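Local coordinates for protein 2-hydroxyethylphosphonate dioxygenase (Streptomyces viridochromogenes, PDB 4YAR) that uses non-heme iron(II) and O2 to convert 2-hydroxyethylphosphonate to hydroxymethylphosphonate and formate during biosynthesis of the antibiotic phosphinothricin tripeptide, at residues 318-323 with 346-351; 337-342 with 400-405; 356-361 with 394-399. The protein carries 1 engineered substitution. One frame throughout, in Å; residues are numbered along the deposited sequence.

In the fold
All three contacts lie within the C-terminal beta-rich part of the chain, and each has at least one segment on the same large antiparallel sheet; only contact 2 has both. Contact 2 is the buried in-sheet pairing of strands 335-343 and 400-407, held mainly by backbone hydrogen bonds. Contact 3, also buried, spans the core between that sheet and a smaller one, joined by aromatic side chains and a phenol-imidazole bond. Contact 1 is only partly buried: a side-chain hydroxyl and a phenol grip the backbone of a loop between strands 335-343 and 355-362. The three are interlocked, since Y320 of contact 1 bonds W396 of contact 3, and K404 of contact 2 reaches Y358 of contact 3.

Contact 1: residues 318-323 with 346-351; sequences GTYEAA and RGADLI
The contact of T319 and Y320 with A348 is set by two first torsions. In T319 the hydroxyl occupies the slot between the backbone N and the carbonyl carbon (chi1 53°), which turns OG1 toward the loop at A348, while in Y320 CG stands opposite the carbonyl carbon (chi1 -47°) and the ring reaches toward the same residue. OG1 of T319 accepts a nearly straight hydrogen bond from A348 N, 2.9 Å long and 169° at the hydrogen. One residue further on, Y320 OH donates to A348 O over 3.0 Å, meeting the carbonyl oxygen in the carbonyl plane. A348 is therefore held by both its amide and its carbonyl, each through a side chain rather than through strand pairing. The hydroxyl of T319 also sits above the centre of the tyrosine ring, so the two side chains that grip the loop are packed on each other.

Van der Waals contacts fill in around these bonds. The methyl of A348 lies 3.5 Å from T319 N and 3.9 Å from G318 CA, a close fit beside a glycine. The apolar part is made by L350, which comes from the opposite direction to Y320 and places its CD2 3.6 Å from Y320 CE2.

Y320 OH has a second bond, with W396 N, so one phenol oxygen ties the loop to strand 394-397 as well. D349 of the loop also makes a salt bridge with R395 of that strand. Such a loop, linking two strands of one sheet and lying against a strand of another, is consistent with a cupin-type beta sandwich, in which a strand-connecting loop closes against the facing sheet.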
# COMPACT_ATOMS: atom_id res chain seq x y z
N GLY A 318 -17.57 15.81 4.46
CA GLY A 318 -17.49 16.65 5.66
C GLY A 318 -17.36 18.13 5.30
O GLY A 318 -18.14 18.65 4.55
N THR A 319 -16.28 18.75 5.75
CA THR A 319 -15.98 20.14 5.42
C THR A 319 -15.21 20.34 4.14
O THR A 319 -14.94 21.48 3.77
CB THR A 319 -15.18 20.82 6.51
OG1 THR A 319 -14.01 20.03 6.81
CG2 THR A 319 -16.10 20.99 7.74
N TYR A 320 -14.86 19.24 3.48
CA TYR A 320 -14.06 19.32 2.26
C TYR A 320 -14.90 19.13 1.03
O TYR A 320 -15.99 18.65 1.13
CB TYR A 320 -12.93 18.24 2.32
CG TYR A 320 -12.21 18.24 3.65
CD1 TYR A 320 -11.29 19.23 3.94
CD2 TYR A 320 -12.47 17.29 4.62
CE1 TYR A 320 -10.65 19.26 5.14
CE2 TYR A 320 -11.84 17.32 5.86
CZ TYR A 320 -10.92 18.31 6.10
OH TYR A 320 -10.21 18.42 7.28
N GLU A 321 -14.40 19.56 -0.15
CA GLU A 321 -14.88 19.06 -1.43
C GLU A 321 -13.85 18.03 -1.97
O GLU A 321 -12.68 18.25 -1.86
CB GLU A 321 -15.19 20.18 -2.41
CG GLU A 321 -16.21 19.77 -3.50
CD GLU A 321 -16.48 20.82 -4.58
OE1 GLU A 321 -17.19 20.50 -5.55
OE2 GLU A 321 -15.99 21.95 -4.48
N ALA A 322 -14.35 16.89 -2.43
CA ALA A 322 -13.43 15.77 -2.84
C ALA A 322 -13.68 15.40 -4.26
O ALA A 322 -14.80 15.43 -4.72
CB ALA A 322 -13.59 14.59 -1.89
N ALA A 323 -12.63 15.00 -5.00
CA ALA A 323 -12.83 14.40 -6.28
C ALA A 323 -11.84 13.20 -6.39
O ALA A 323 -10.75 13.23 -5.79
CB ALA A 323 -12.48 15.40 -7.36
N ARG A 346 -12.93 24.43 12.67
CA ARG A 346 -14.05 23.49 12.60
C ARG A 346 -13.87 22.41 11.52
O ARG A 346 -14.87 21.94 10.93
CB ARG A 346 -15.36 24.28 12.36
CG ARG A 346 -16.68 23.60 12.74
CD ARG A 346 -16.79 23.30 14.23
NE ARG A 346 -16.49 24.47 15.08
CZ ARG A 346 -16.16 24.41 16.37
NH1 ARG A 346 -16.06 23.23 16.98
NH2 ARG A 346 -15.91 25.53 17.05
N GLY A 347 -12.63 22.00 11.26
CA GLY A 347 -12.33 21.03 10.18
C GLY A 347 -12.89 19.64 10.47
O GLY A 347 -12.80 19.17 11.61
N ALA A 348 -13.50 18.98 9.47
CA ALA A 348 -14.09 17.63 9.70
C ALA A 348 -12.88 16.80 10.04
O ALA A 348 -11.75 17.00 9.41
CB ALA A 348 -14.83 17.06 8.47
N ASP A 349 -13.05 15.92 11.03
CA ASP A 349 -11.91 15.15 11.47
C ASP A 349 -11.74 14.06 10.41
O ASP A 349 -12.73 13.50 9.92
CB ASP A 349 -12.06 14.60 12.90
CG ASP A 349 -11.55 15.61 13.97
OD1 ASP A 349 -11.53 16.81 13.66
OD2 ASP A 349 -11.07 15.26 15.09
N LEU A 350 -10.49 13.89 9.99
CA LEU A 350 -10.07 12.75 9.19
C LEU A 350 -9.38 11.71 10.07
O LEU A 350 -8.49 12.03 10.89
CB LEU A 350 -9.15 13.23 8.06
CG LEU A 350 -9.74 14.34 7.22
CD1 LEU A 350 -8.66 14.99 6.37
CD2 LEU A 350 -10.88 13.88 6.33
N ILE A 351 -9.79 10.47 9.89
CA ILE A 351 -9.25 9.31 10.61
C ILE A 351 -9.30 8.27 9.45
O ILE A 351 -10.32 8.02 8.83
CB ILE A 351 -10.00 8.88 11.90
CG1 ILE A 351 -10.45 10.08 12.77
CG2 ILE A 351 -9.08 8.07 12.83
CD1 ILE A 351 -11.16 9.74 14.11

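Contact 2: residues 337-342 with 400-405; sequences SFLRVD and GTVLKF
S337, L339 and V341 form the hydrogen-bonded pairs of this antiparallel ladder, facing K404, V402 and G400 respectively. Each pair exchanges two backbone bonds, giving six in all. The shortest, S337 N to K404 O, measures 2.8 Å. The longest, G400 N to V341 O, measures 3.1 Å. Toward G400 the donors stand out of the carbonyl planes, with V341 N tilted 34° from that of G400 O. Between these pairs lie the non-hydrogen-bonded partners F338 with L403 and R340 with T401, and T401 CA makes a CH...O contact of 3.4 Å with L339 O.

Apolar side chains meet on both faces. On the face carrying F338 and L403 the two side chains run alongside each other, and CD1 of F338 lies 3.3 Å from CD2 of L403, a tight fit against one branch of the leucine. On the other face V402 has its CG1 branch between the backbone N and the carbonyl carbon (chi1 68°), which brings this methyl to 3.9 Å from L339 CB. L339 CD1 in turn lies 4.0 Å from K404 CD, the two chains crossing at a slant.

The polar end of K404 finds its partners inside the fold. Its chain, extended as far as CE, runs along the L339 face and carries the amine to a salt bridge with D352 and a hydrogen bond with Y358.

Strand 335-343 is flanked by strand 320-324, and strand 400-407 by strand 355-362, so the pair lies well inside the large sheet. The F338 and L403 face is packed against V136 and L138 of strand 133-140, where the two beta-rich parts of the chain meet; on the L339 and V402 face, A322 and Y358 of the flanking strands continue the layer on either side.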
# COMPACT_ATOMS: atom_id res chain seq x y z
N SER A 337 -7.08 10.99 -3.92
CA SER A 337 -8.20 11.97 -3.98
C SER A 337 -7.64 13.40 -4.10
O SER A 337 -6.56 13.68 -3.59
CB SER A 337 -9.07 11.88 -2.69
OG SER A 337 -9.56 10.55 -2.50
N PHE A 338 -8.36 14.26 -4.80
CA PHE A 338 -8.13 15.72 -4.76
C PHE A 338 -9.05 16.27 -3.67
O PHE A 338 -10.24 15.92 -3.65
CB PHE A 338 -8.46 16.41 -6.06
CG PHE A 338 -7.80 15.87 -7.29
CD1 PHE A 338 -6.55 16.34 -7.71
CD2 PHE A 338 -8.46 14.97 -8.11
CE1 PHE A 338 -5.97 15.84 -8.88
CE2 PHE A 338 -7.91 14.56 -9.35
CZ PHE A 338 -6.62 14.96 -9.68
N LEU A 339 -8.52 17.07 -2.77
CA LEU A 339 -9.30 17.73 -1.70
C LEU A 339 -9.22 19.27 -1.73
O LEU A 339 -8.16 19.85 -1.64
CB LEU A 339 -8.89 17.29 -0.34
CG LEU A 339 -9.01 15.84 0.07
CD1 LEU A 339 -8.62 15.69 1.51
CD2 LEU A 339 -10.47 15.36 -0.10
N ARG A 340 -10.38 19.89 -1.83
CA ARG A 340 -10.51 21.34 -1.65
C ARG A 340 -10.86 21.69 -0.18
O ARG A 340 -11.81 21.15 0.35
CB ARG A 340 -11.59 21.80 -2.62
CG ARG A 340 -11.48 23.21 -3.10
CD ARG A 340 -12.74 23.58 -3.83
NE ARG A 340 -12.45 24.42 -4.98
CZ ARG A 340 -13.36 25.11 -5.68
NH1 ARG A 340 -14.65 25.06 -5.34
NH2 ARG A 340 -12.98 25.85 -6.72
N VAL A 341 -10.08 22.59 0.45
CA VAL A 341 -10.26 23.00 1.82
C VAL A 341 -10.76 24.47 1.76
O VAL A 341 -10.23 25.26 1.00
CB VAL A 341 -8.89 22.93 2.59
CG1 VAL A 341 -9.08 23.27 4.05
CG2 VAL A 341 -8.26 21.56 2.42
N ASP A 342 -11.72 24.81 2.58
CA ASP A 342 -12.27 26.17 2.57
C ASP A 342 -12.88 26.62 3.89
O ASP A 342 -14.07 26.84 3.94
CB ASP A 342 -13.36 26.27 1.45
CG ASP A 342 -14.66 25.42 1.76
OD1 ASP A 342 -14.66 24.48 2.60
OD2 ASP A 342 -15.70 25.71 1.12
N GLY A 400 -7.47 26.40 0.15
CA GLY A 400 -6.44 25.78 -0.64
C GLY A 400 -6.85 24.39 -1.04
O GLY A 400 -8.04 24.01 -1.03
N THR A 401 -5.86 23.70 -1.56
CA THR A 401 -6.04 22.39 -2.19
C THR A 401 -4.91 21.51 -1.77
O THR A 401 -3.72 21.91 -1.71
CB THR A 401 -6.03 22.48 -3.74
OG1 THR A 401 -6.98 23.42 -4.16
CG2 THR A 401 -6.43 21.10 -4.40
N VAL A 402 -5.27 20.27 -1.52
CA VAL A 402 -4.28 19.30 -1.18
C VAL A 402 -4.58 18.00 -1.91
O VAL A 402 -5.76 17.63 -2.05
CB VAL A 402 -4.20 19.15 0.36
CG1 VAL A 402 -5.46 18.52 0.93
CG2 VAL A 402 -3.02 18.30 0.76
N LEU A 403 -3.54 17.28 -2.30
CA LEU A 403 -3.75 15.91 -2.85
C LEU A 403 -3.55 14.91 -1.72
O LEU A 403 -2.65 15.09 -0.90
CB LEU A 403 -2.74 15.66 -3.97
CG LEU A 403 -2.69 16.58 -5.20
CD1 LEU A 403 -1.91 16.00 -6.35
CD2 LEU A 403 -4.07 16.94 -5.62
N LYS A 404 -4.47 13.94 -1.63
CA LYS A 404 -4.47 12.94 -0.59
C LYS A 404 -4.22 11.58 -1.22
O LYS A 404 -5.06 11.06 -2.00
CB LYS A 404 -5.78 12.92 0.15
CG LYS A 404 -5.91 11.75 1.11
CD LYS A 404 -7.15 11.99 1.94
CE LYS A 404 -7.36 10.90 2.97
NZ LYS A 404 -7.68 11.56 4.22
N PHE A 405 -3.13 10.97 -0.85
CA PHE A 405 -2.80 9.61 -1.33
C PHE A 405 -2.87 8.67 -0.15
O PHE A 405 -2.59 9.03 1.01
CB PHE A 405 -1.40 9.55 -2.00
CG PHE A 405 -1.23 10.43 -3.19
CD1 PHE A 405 -1.64 9.99 -4.46
CD2 PHE A 405 -0.75 11.71 -3.07
CE1 PHE A 405 -1.45 10.79 -5.60
CE2 PHE A 405 -0.54 12.50 -4.19
CZ PHE A 405 -0.92 12.05 -5.45

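Contact 3: residues 356-361 with 394-399; sequences NHYVVT and HRWHGT
Y358 reaches across from strand 355-362 to H394 and W396 on strand 394-397, and each part of its side chain has a partner. CB begins beside the indole, 3.6 Å from W396 CZ2. The same CZ2 lies 3.5 Å from Y358 CG, at the root of the ring. Further out, the pyrrole edge takes over: W396 NE1 stands 3.4 Å above the plane of the phenol ring, over its centre, and is 3.5 Å from Y358 CE1. The indole thus presents its edge to the face of Y358 in a T-shaped stack, with the five-membered ring turned 75° to the phenol and the centroids 4.7 Å apart. The tyrosine and tryptophan run antiparallel, side by side, so contact extends along nearly the whole tyrosine.

At the tip, Y358 OH meets NE2 of H394 at 2.7 Å, a short hydrogen bond that lies in the plane of the imidazole. H394 arrives from the opposite direction; with CG between its own backbone N and carbonyl carbon (chi1 64°), the ring is directed inward at the phenol. Here the rings meet rim to rim, their planes 69° apart. V360 adds a looser contact from its CG2 to W396 CZ3, 4.3 Å long, beyond the tyrosine.

The two strands run nearly parallel at 11.7 Å in separate sheets, so these side chains bridge the interior of the sandwich. Both imidazole nitrogens are engaged, ND1 by V392 O and NE2 by the phenol, which should fix the ring's rotation. Facing a carbonyl oxygen, ND1 probably carries a proton, and in a neutral ring NE2 would then accept from the phenol. The charge of K404, at the same phenol oxygen, would probably polarise that group within the buried aromatic cluster.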
# COMPACT_ATOMS: atom_id res chain seq x y z
N ASN A 356 -1.63 7.94 5.16
CA ASN A 356 -1.87 8.97 4.15
C ASN A 356 -0.58 9.73 3.84
O ASN A 356 0.25 10.03 4.78
CB ASN A 356 -2.86 10.06 4.66
CG ASN A 356 -4.28 9.55 4.91
OD1 ASN A 356 -4.82 8.75 4.19
ND2 ASN A 356 -4.91 10.10 5.97
N HIS A 357 -0.46 10.17 2.58
CA HIS A 357 0.54 11.12 2.20
C HIS A 357 -0.12 12.27 1.52
O HIS A 357 -1.04 12.04 0.62
CB HIS A 357 1.57 10.49 1.21
CG HIS A 357 2.34 9.34 1.76
ND1 HIS A 357 3.64 9.47 2.20
CD2 HIS A 357 2.05 8.04 1.89
CE1 HIS A 357 4.11 8.29 2.52
NE2 HIS A 357 3.16 7.42 2.39
N TYR A 358 0.14 13.49 2.01
CA TYR A 358 -0.53 14.64 1.46
C TYR A 358 0.46 15.60 0.81
O TYR A 358 1.56 15.81 1.36
CB TYR A 358 -1.22 15.49 2.57
CG TYR A 358 -2.45 14.90 3.23
CD1 TYR A 358 -3.69 14.95 2.63
CD2 TYR A 358 -2.35 14.26 4.44
CE1 TYR A 358 -4.79 14.47 3.24
CE2 TYR A 358 -3.45 13.75 5.07
CZ TYR A 358 -4.69 13.85 4.47
OH TYR A 358 -5.82 13.34 5.07
N VAL A 359 0.06 16.22 -0.28
CA VAL A 359 0.82 17.36 -0.87
C VAL A 359 -0.06 18.53 -1.22
O VAL A 359 -1.16 18.39 -1.88
CB VAL A 359 1.71 16.95 -2.06
CG1 VAL A 359 0.88 16.40 -3.20
CG2 VAL A 359 2.60 18.13 -2.52
N VAL A 360 0.36 19.70 -0.75
CA VAL A 360 -0.40 20.92 -0.94
C VAL A 360 -0.12 21.45 -2.35
O VAL A 360 1.03 21.55 -2.76
CB VAL A 360 0.01 22.03 0.07
CG1 VAL A 360 -0.77 23.28 -0.20
CG2 VAL A 360 -0.19 21.61 1.50
N THR A 361 -1.16 21.78 -3.07
CA THR A 361 -1.06 22.34 -4.42
C THR A 361 -1.53 23.78 -4.53
O THR A 361 -1.11 24.46 -5.47
CB THR A 361 -1.80 21.55 -5.45
OG1 THR A 361 -3.18 21.51 -5.14
CG2 THR A 361 -1.25 20.10 -5.53
N HIS A 394 -6.81 13.83 12.44
CA HIS A 394 -6.24 15.09 11.88
C HIS A 394 -7.29 15.82 11.07
O HIS A 394 -8.43 15.35 10.81
CB HIS A 394 -4.96 14.79 11.02
CG HIS A 394 -5.22 13.97 9.80
ND1 HIS A 394 -5.50 12.62 9.84
CD2 HIS A 394 -5.26 14.32 8.49
CE1 HIS A 394 -5.67 12.16 8.61
NE2 HIS A 394 -5.54 13.18 7.78
N ARG A 395 -6.96 17.06 10.74
CA ARG A 395 -7.86 17.89 9.96
C ARG A 395 -7.02 18.99 9.29
O ARG A 395 -5.90 19.26 9.68
CB ARG A 395 -8.93 18.51 10.87
CG ARG A 395 -8.31 19.38 11.92
CD ARG A 395 -9.32 19.67 13.01
NE ARG A 395 -9.47 18.51 13.89
CZ ARG A 395 -8.62 18.13 14.82
NH1 ARG A 395 -7.56 18.85 15.07
NH2 ARG A 395 -8.86 17.03 15.54
N TRP A 396 -7.56 19.53 8.23
CA TRP A 396 -6.96 20.68 7.49
C TRP A 396 -7.86 21.93 7.68
O TRP A 396 -9.10 21.81 7.59
CB TRP A 396 -6.83 20.39 6.03
CG TRP A 396 -5.84 19.36 5.65
CD1 TRP A 396 -6.11 18.05 5.47
CD2 TRP A 396 -4.44 19.54 5.36
NE1 TRP A 396 -4.94 17.38 5.11
CE2 TRP A 396 -3.91 18.27 5.04
CE3 TRP A 396 -3.57 20.63 5.36
CZ2 TRP A 396 -2.58 18.08 4.72
CZ3 TRP A 396 -2.26 20.44 5.06
CH2 TRP A 396 -1.76 19.18 4.70
N HIS A 397 -7.22 23.09 7.89
CA HIS A 397 -7.90 24.43 7.90
C HIS A 397 -7.20 25.32 6.85
O HIS A 397 -6.05 25.07 6.48
CB HIS A 397 -7.82 25.23 9.26
CG HIS A 397 -8.27 24.48 10.49
ND1 HIS A 397 -9.43 23.72 10.54
CD2 HIS A 397 -7.73 24.42 11.73
CE1 HIS A 397 -9.55 23.18 11.75
NE2 HIS A 397 -8.54 23.59 12.48
N GLY A 398 -7.88 26.39 6.42
CA GLY A 398 -7.35 27.29 5.38
C GLY A 398 -8.16 27.23 4.10
O GLY A 398 -9.27 26.73 4.09
N THR A 399 -7.64 27.87 3.04
CA THR A 399 -8.28 27.93 1.79
C THR A 399 -7.24 27.54 0.76
O THR A 399 -6.25 28.22 0.55
CB THR A 399 -8.79 29.38 1.53
OG1 THR A 399 -9.83 29.63 2.48
CG2 THR A 399 -9.38 29.52 0.12